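Local coordinates for putative uncharacterized protein (Pseudomonas phage 201phi2-1, PDB 3R4V) that is of unknown function but belongs to the phage tubulin-like proteins and is modelled here with bound guanosine-5'-diphosphate, at residues R185-V188 with H189-A192; I277-T280 with I281-K285; I301-A304 with D305-V308. All coordinates share one frame; numbering follows the deposited sequence. Where two conformers were deposited one is given.

Contact 1: residues R185-V188 with H189-A192; sequences RLDV and HDVA
The carbonyl oxygen of Arg185 faces Asp190 OD2 at 3.2 Å, two acceptors that cannot bond to each other, while the guanidinium group turns away to a salt bridge with Glu239. Next along, Leu186 sets CG opposite its own backbone N (chi1 -165°), which brings CD1 alongside Asp190 CB (3.7 Å) and CD2 near Val191 CG2 (4.2 Å); the same side chain also touches Leu230 and Leu232 on strand 228-233. Asp187 is the N-cap of helix 188-195. Its N-H bonds to Asp190 OD2 at 2.8 Å, arriving 37° out of the carboxylate plane: the half of a capping box in which the third helical residue reaches back to the cap. In the conformer described, Asp187 OD1 makes a weak bond to Val188 N (2.9 Å), and its carboxylate runs beside the His189 ring with the two planes 68° apart. The first turn of helix then closes through Val191 N to Asp187 O (3.3 Å) and Ala192 N to Val188 O (3.0 Å). Following helix 161-178, this stretch probably corresponds to the T7 loop and the start of helix H8 in tubulins. Asp190 is gripped at both oxygens, OD2 by the cap N-H and OD1 by Lys249 of strand 247-252, so its carboxylate is restrained in rotation and ties the start of the helix to the neighbouring sheet.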
loop_
_atom_site.group_PDB
_atom_site.type_symbol
_atom_site.label_atom_id
_atom_site.label_comp_id
_atom_site.label_asym_id
_atom_site.label_seq_id
_atom_site.Cartn_x
_atom_site.Cartn_y
_atom_site.Cartn_z
ATOM N N ARG A 185 14.759 -20.549 13.181
ATOM C CA ARG A 185 15.246 -20.698 11.807
ATOM C C ARG A 185 15.151 -19.435 10.947
ATOM O O ARG A 185 15.700 -19.393 9.851
ATOM C CB ARG A 185 14.549 -21.871 11.112
ATOM C CG ARG A 185 14.941 -23.224 11.692
ATOM C CD ARG A 185 13.906 -24.297 11.419
ATOM N NE ARG A 185 13.710 -24.542 9.995
ATOM C CZ ARG A 185 12.868 -25.449 9.510
ATOM N NH1 ARG A 185 12.150 -26.199 10.341
ATOM N NH2 ARG A 185 12.746 -25.607 8.197
ATOM N N LEU A 186 14.471 -18.404 11.441
ATOM C CA LEU A 186 14.217 -17.219 10.618
ATOM C C LEU A 186 15.022 -15.990 11.051
ATOM O O LEU A 186 14.844 -15.460 12.153
ATOM C CB LEU A 186 12.723 -16.893 10.586
ATOM C CG LEU A 186 12.308 -15.910 9.495
ATOM C CD1 LEU A 186 12.421 -16.567 8.122
ATOM C CD2 LEU A 186 10.897 -15.405 9.735
ATOM N N ASP A 187 15.862 -15.534 10.126
ATOM C CA ASP A 187 16.824 -14.458 10.312
ATOM C C ASP A 187 16.269 -13.122 9.817
ATOM O O ASP A 187 15.293 -13.084 9.063
ATOM C CB ASP A 187 18.053 -14.795 9.465
ATOM C CG ASP A 187 19.341 -14.437 10.138
ATOM O OD1 ASP A 187 19.390 -13.385 10.807
ATOM O OD2 ASP A 187 20.311 -15.212 9.991
ATOM N N VAL A 188 16.899 -12.021 10.217
ATOM C CA VAL A 188 16.601 -10.739 9.592
ATOM C C VAL A 188 17.048 -10.785 8.135
ATOM O O VAL A 188 16.429 -10.174 7.258
ATOM C CB VAL A 188 17.303 -9.563 10.289
ATOM C CG1 VAL A 188 17.112 -8.292 9.477
ATOM C CG2 VAL A 188 16.764 -9.373 11.687
ATOM N N HIS A 189 18.126 -11.518 7.881
ATOM C CA HIS A 189 18.639 -11.657 6.527
ATOM C C HIS A 189 17.728 -12.521 5.663
ATOM O O HIS A 189 17.620 -12.300 4.458
ATOM C CB HIS A 189 20.064 -12.206 6.550
ATOM C CG HIS A 189 21.020 -11.339 7.308
ATOM N ND1 HIS A 189 21.533 -11.693 8.537
ATOM C CD2 HIS A 189 21.534 -10.119 7.023
ATOM C CE1 HIS A 189 22.335 -10.736 8.969
ATOM N NE2 HIS A 189 22.352 -9.768 8.069
ATOM N N ASP A 190 17.065 -13.494 6.281
ATOM C CA ASP A 190 16.104 -14.326 5.569
ATOM C C ASP A 190 14.943 -13.471 5.072
ATOM O O ASP A 190 14.540 -13.573 3.920
ATOM C CB ASP A 190 15.581 -15.445 6.469
ATOM C CG ASP A 190 16.652 -16.460 6.824
ATOM O OD1 ASP A 190 17.577 -16.669 6.009
ATOM O OD2 ASP A 190 16.568 -17.054 7.920
ATOM N N VAL A 191 14.417 -12.621 5.948
ATOM C CA VAL A 191 13.337 -11.713 5.568
ATOM C C VAL A 191 13.787 -10.751 4.471
ATOM O O VAL A 191 13.074 -10.562 3.482
ATOM C CB VAL A 191 12.797 -10.927 6.778
ATOM C CG1 VAL A 191 11.829 -9.833 6.329
ATOM C CG2 VAL A 191 12.127 -11.883 7.767
ATOM N N ALA A 192 14.975 -10.171 4.628
ATOM C CA ALA A 192 15.499 -9.229 3.634
ATOM C C ALA A 192 15.588 -9.888 2.265
ATOM O O ALA A 192 15.153 -9.320 1.263
ATOM C CB ALA A 192 16.870 -8.678 4.058
#

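Contact 2: residues I277-T280 with I281-K285; sequences IMKT and ITDSK
Lys279 and Asp283, one helical turn apart on helix 274-294, form an i to i+4 salt bridge with NZ 3.0 Å from OD1. The ammonium uses the syn lone pair of OD1, on the side of the other oxygen. Lys279 starts with CG opposite its backbone N (chi1 178°), bends once at chi2 (65°), then runs extended; this single kink carries CE across the carboxylate, 3.1 Å from Asp283 OD2. Asp283 answers with CG beside its own backbone N (chi1 -79°), which tips the carboxylate back toward the preceding turn. On another side of the helix, Ile277 and Ile281 lie alongside each other and point the same way, Ile277 CG2 meeting Ile281 CD1 at 4.1 Å in the conformer described. Both touch Tyr152 of strand 148-154, and Ile281 also reaches Ile131 of helix 124-144. Thr280 OG1 hydrogen-bonds to the carbonyl oxygen of Glu276 one turn earlier, so the hydroxyl is turned back on its own helix. The backbone is regular alpha-helix: Asp283 N meets Lys279 O at 2.8 Å and Ser284 N meets Thr280 O at 3.0 Å. Met278 touches Met134 of helix 124-144. The chemistry is that of an amphipathic helix laid along the body of a tubulin-like fold, with isoleucines on the protein and an ion pair, involving an exposed lysine, that probably adds modestly to helix stability.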
loop_
_atom_site.group_PDB
_atom_site.type_symbol
_atom_site.label_atom_id
_atom_site.label_comp_id
_atom_site.label_asym_id
_atom_site.label_seq_id
_atom_site.Cartn_x
_atom_site.Cartn_y
_atom_site.Cartn_z
ATOM N N ILE A 277 -4.832 -6.670 -12.290
ATOM C CA ILE A 277 -5.179 -5.548 -11.429
ATOM C C ILE A 277 -5.281 -4.258 -12.241
ATOM O O ILE A 277 -6.253 -3.493 -12.101
ATOM C CB ILE A 277 -4.168 -5.388 -10.273
ATOM C CG1 ILE A 277 -4.330 -6.534 -9.266
ATOM C CG2 ILE A 277 -4.319 -4.046 -9.594
ATOM C CD1 ILE A 277 -3.236 -6.540 -8.208
ATOM N N MET A 278 -4.296 -4.023 -13.108
ATOM C CA MET A 278 -4.310 -2.825 -13.942
ATOM C C MET A 278 -5.476 -2.844 -14.919
ATOM O O MET A 278 -6.134 -1.824 -15.143
ATOM C CB MET A 278 -2.994 -2.658 -14.696
ATOM C CG MET A 278 -1.799 -2.359 -13.755
ATOM S SD MET A 278 -2.013 -0.902 -12.707
ATOM C CE MET A 278 -1.640 0.410 -13.854
ATOM N N LYS A 279 -5.724 -4.009 -15.497
ATOM C CA LYS A 279 -6.778 -4.166 -16.496
ATOM C C LYS A 279 -8.145 -3.891 -15.871
ATOM O O LYS A 279 -8.991 -3.228 -16.472
ATOM C CB LYS A 279 -6.723 -5.570 -17.111
ATOM C CG LYS A 279 -7.819 -5.865 -18.128
ATOM C CD LYS A 279 -7.696 -4.995 -19.370
ATOM C CE LYS A 279 -8.747 -5.401 -20.413
ATOM N NZ LYS A 279 -8.794 -4.466 -21.575
ATOM N N THR A 280 -8.350 -4.375 -14.650
ATOM C CA THR A 280 -9.635 -4.200 -13.988
ATOM C C THR A 280 -9.892 -2.718 -13.752
ATOM O O THR A 280 -10.994 -2.222 -14.004
ATOM C CB THR A 280 -9.681 -4.970 -12.649
ATOM O OG1 THR A 280 -9.698 -6.378 -12.921
ATOM C CG2 THR A 280 -10.930 -4.618 -11.874
ATOM N N ILE A 281 -8.871 -2.018 -13.269
ATOM C CA ILE A 281 -8.955 -0.575 -13.029
ATOM C C ILE A 281 -9.198 0.193 -14.325
ATOM O O ILE A 281 -10.076 1.053 -14.389
ATOM C CB ILE A 281 -7.673 -0.039 -12.353
ATOM C CG1 ILE A 281 -7.498 -0.668 -10.973
ATOM C CG2 ILE A 281 -7.715 1.488 -12.238
ATOM C CD1 ILE A 281 -6.138 -0.397 -10.361
ATOM N N THR A 282 -8.424 -0.121 -15.360
ATOM C CA THR A 282 -8.565 0.646 -16.598
ATOM C C THR A 282 -9.888 0.374 -17.301
ATOM O O THR A 282 -10.471 1.288 -17.889
ATOM C CB THR A 282 -7.373 0.477 -17.588
ATOM O OG1 THR A 282 -7.165 -0.907 -17.888
ATOM C CG2 THR A 282 -6.105 1.072 -17.002
ATOM N N ASP A 283 -10.374 -0.861 -17.233
ATOM C CA ASP A 283 -11.661 -1.184 -17.838
ATOM C C ASP A 283 -12.769 -0.456 -17.089
ATOM O O ASP A 283 -13.707 0.067 -17.698
ATOM C CB ASP A 283 -11.935 -2.679 -17.783
ATOM C CG ASP A 283 -11.190 -3.464 -18.854
ATOM O OD1 ASP A 283 -10.595 -2.861 -19.776
ATOM O OD2 ASP A 283 -11.225 -4.706 -18.771
ATOM N N SER A 284 -12.677 -0.426 -15.762
ATOM C CA SER A 284 -13.701 0.275 -14.985
ATOM C C SER A 284 -13.710 1.752 -15.349
ATOM O O SER A 284 -14.772 2.347 -15.541
ATOM C CB SER A 284 -13.498 0.098 -13.477
ATOM O OG SER A 284 -13.659 -1.259 -13.105
ATOM N N LYS A 285 -12.523 2.339 -15.470
ATOM C CA LYS A 285 -12.427 3.753 -15.807
ATOM C C LYS A 285 -12.963 4.007 -17.216
ATOM O O LYS A 285 -13.668 4.987 -17.456
ATOM C CB LYS A 285 -10.983 4.242 -15.677
ATOM C CG LYS A 285 -10.842 5.745 -15.846
ATOM C CD LYS A 285 -9.392 6.170 -15.813
ATOM C CE LYS A 285 -9.270 7.666 -16.011
ATOM N NZ LYS A 285 -8.096 7.984 -16.864
#

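Contact 3: residues I301-A304 with D305-V308; sequences IIDA and DDNV
Asp303 and Asp306 meet across a tight, solvent-accessible turn in the C-terminal tail that follows helix 274-294, centred about 53 Å from the centre of the chain. The backbone forms a type I beta turn from Asp303 to Asp306, closed by Asp306 N to Asp303 O at 3.0 Å, the donor lying well above the carbonyl plane. The first aspartate adds a second bond: OD2 accepts Asp305 N at 3.1 Å, from 38° out of its carboxylate plane. CG sits between the backbone N and the carbonyl carbon, a crowded position (chi1 57°) that folds the carboxylate back over the turn and lets OD2 meet this N-H. Side-chain oxygen to the second residue on, carbonyl to the third: together these make an Asx turn within a beta turn, the Asx motif. Asp306 returns a bond in the other direction, its OD1 taking Asp303 N at 2.9 Å on the anti side but tilted out of the carboxylate plane. The two side chains cross at about a right angle, yet their carboxylate planes are nearly parallel, 11° apart. Asp303 OD2 and Asp306 OD1 are 3.5 Å apart although both are expected to carry negative charge, a repulsion probably eased by the backbone N-H groups and by a bridging water. This water donates to Asp303 OD2 (2.7 Å) and to Asp306 OD2 (2.9 Å), linking the carboxylates. Several residues of the turn also touch a neighbouring molecule in the crystal. Ile302 crosses Asp306 at a slant, its CB 3.6 Å from Asp306 OD1.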
loop_
_atom_site.group_PDB
_atom_site.type_symbol
_atom_site.label_atom_id
_atom_site.label_comp_id
_atom_site.label_asym_id
_atom_site.label_seq_id
_atom_site.Cartn_x
_atom_site.Cartn_y
_atom_site.Cartn_z
ATOM N N ILE A 301 -30.737 28.533 -22.909
ATOM C CA ILE A 301 -32.019 29.229 -22.970
ATOM C C ILE A 301 -31.815 30.728 -23.207
ATOM O O ILE A 301 -32.763 31.520 -23.142
ATOM C CB ILE A 301 -32.909 28.969 -21.730
ATOM C CG1 ILE A 301 -32.219 29.449 -20.449
ATOM C CG2 ILE A 301 -33.289 27.489 -21.649
ATOM C CD1 ILE A 301 -33.185 29.516 -19.250
ATOM N N ILE A 302 -30.570 31.107 -23.485
ATOM C CA ILE A 302 -30.249 32.457 -23.959
ATOM C C ILE A 302 -29.644 32.360 -25.359
ATOM O O ILE A 302 -29.079 31.321 -25.725
ATOM C CB ILE A 302 -29.288 33.227 -23.013
ATOM C CG1 ILE A 302 -27.977 32.461 -22.808
ATOM C CG2 ILE A 302 -29.941 33.536 -21.661
ATOM C CD1 ILE A 302 -26.973 33.217 -21.950
ATOM N N ASP A 303 -29.778 33.428 -26.152
ATOM C CA ASP A 303 -29.211 33.448 -27.499
ATOM C C ASP A 303 -28.766 34.866 -27.867
ATOM O O ASP A 303 -28.843 35.784 -27.056
ATOM C CB ASP A 303 -30.200 32.890 -28.529
ATOM C CG ASP A 303 -31.526 33.644 -28.546
ATOM O OD1 ASP A 303 -32.561 33.020 -28.856
ATOM O OD2 ASP A 303 -31.533 34.859 -28.270
ATOM N N ALA A 304 -28.318 35.045 -29.095
ATOM C CA ALA A 304 -27.743 36.319 -29.508
ATOM C C ALA A 304 -28.714 37.508 -29.474
ATOM O O ALA A 304 -28.285 38.665 -29.485
ATOM C CB ALA A 304 -27.126 36.179 -30.886
ATOM N N ASP A 305 -30.015 37.239 -29.457
ATOM C CA ASP A 305 -30.979 38.335 -29.425
ATOM C C ASP A 305 -31.182 38.865 -28.005
ATOM O O ASP A 305 -31.787 39.917 -27.813
ATOM C CB ASP A 305 -32.329 37.918 -30.012
ATOM C CG ASP A 305 -32.327 37.903 -31.529
ATOM O OD1 ASP A 305 -31.416 38.509 -32.136
ATOM O OD2 ASP A 305 -33.246 37.295 -32.109
ATOM N N ASP A 306 -30.700 38.127 -27.012
ATOM C CA ASP A 306 -30.852 38.564 -25.633
ATOM C C ASP A 306 -29.840 39.636 -25.280
ATOM O O ASP A 306 -28.643 39.490 -25.548
ATOM C CB ASP A 306 -30.752 37.388 -24.664
ATOM C CG ASP A 306 -31.890 36.418 -24.823
ATOM O OD1 ASP A 306 -31.629 35.199 -24.837
ATOM O OD2 ASP A 306 -33.049 36.867 -24.947
ATOM N N ASN A 307 -30.330 40.711 -24.671
ATOM C CA ASN A 307 -29.483 41.808 -24.221
ATOM C C ASN A 307 -28.914 41.521 -22.826
ATOM O O ASN A 307 -29.573 41.767 -21.817
ATOM C CB ASN A 307 -30.293 43.112 -24.229
ATOM C CG ASN A 307 -29.568 44.265 -23.565
ATOM O OD1 ASN A 307 -28.351 44.407 -23.688
ATOM N ND2 ASN A 307 -30.319 45.101 -22.855
ATOM N N VAL A 308 -27.694 40.993 -22.778
ATOM C CA VAL A 308 -27.062 40.643 -21.514
ATOM C C VAL A 308 -26.054 41.710 -21.127
ATOM O O VAL A 308 -25.211 42.110 -21.945
ATOM C CB VAL A 308 -26.327 39.290 -21.626
ATOM C CG1 VAL A 308 -25.670 38.918 -20.304
ATOM C CG2 VAL A 308 -27.286 38.202 -22.069
HETATM O O HOH W 1 -33.949 35.653 -27.465
#

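How the contacts relate
The three contacts follow one another along the chain without touching. Contact 1 and contact 2 lie on opposite sides of the chain's centre, their centres about 36 Å apart and their nearest atoms about 20 Å apart. Contact 2 is near the bound GDP without lining its pocket: the side chain of Ile281 is about 12 Å from the nucleotide. Contact 3 stands far out on the tail beyond helix 274-294, its centre about 44 Å from that of contact 2 and about 76 Å from that of contact 1. All three are local contacts in which an aspartate carboxylate serves as an acceptor.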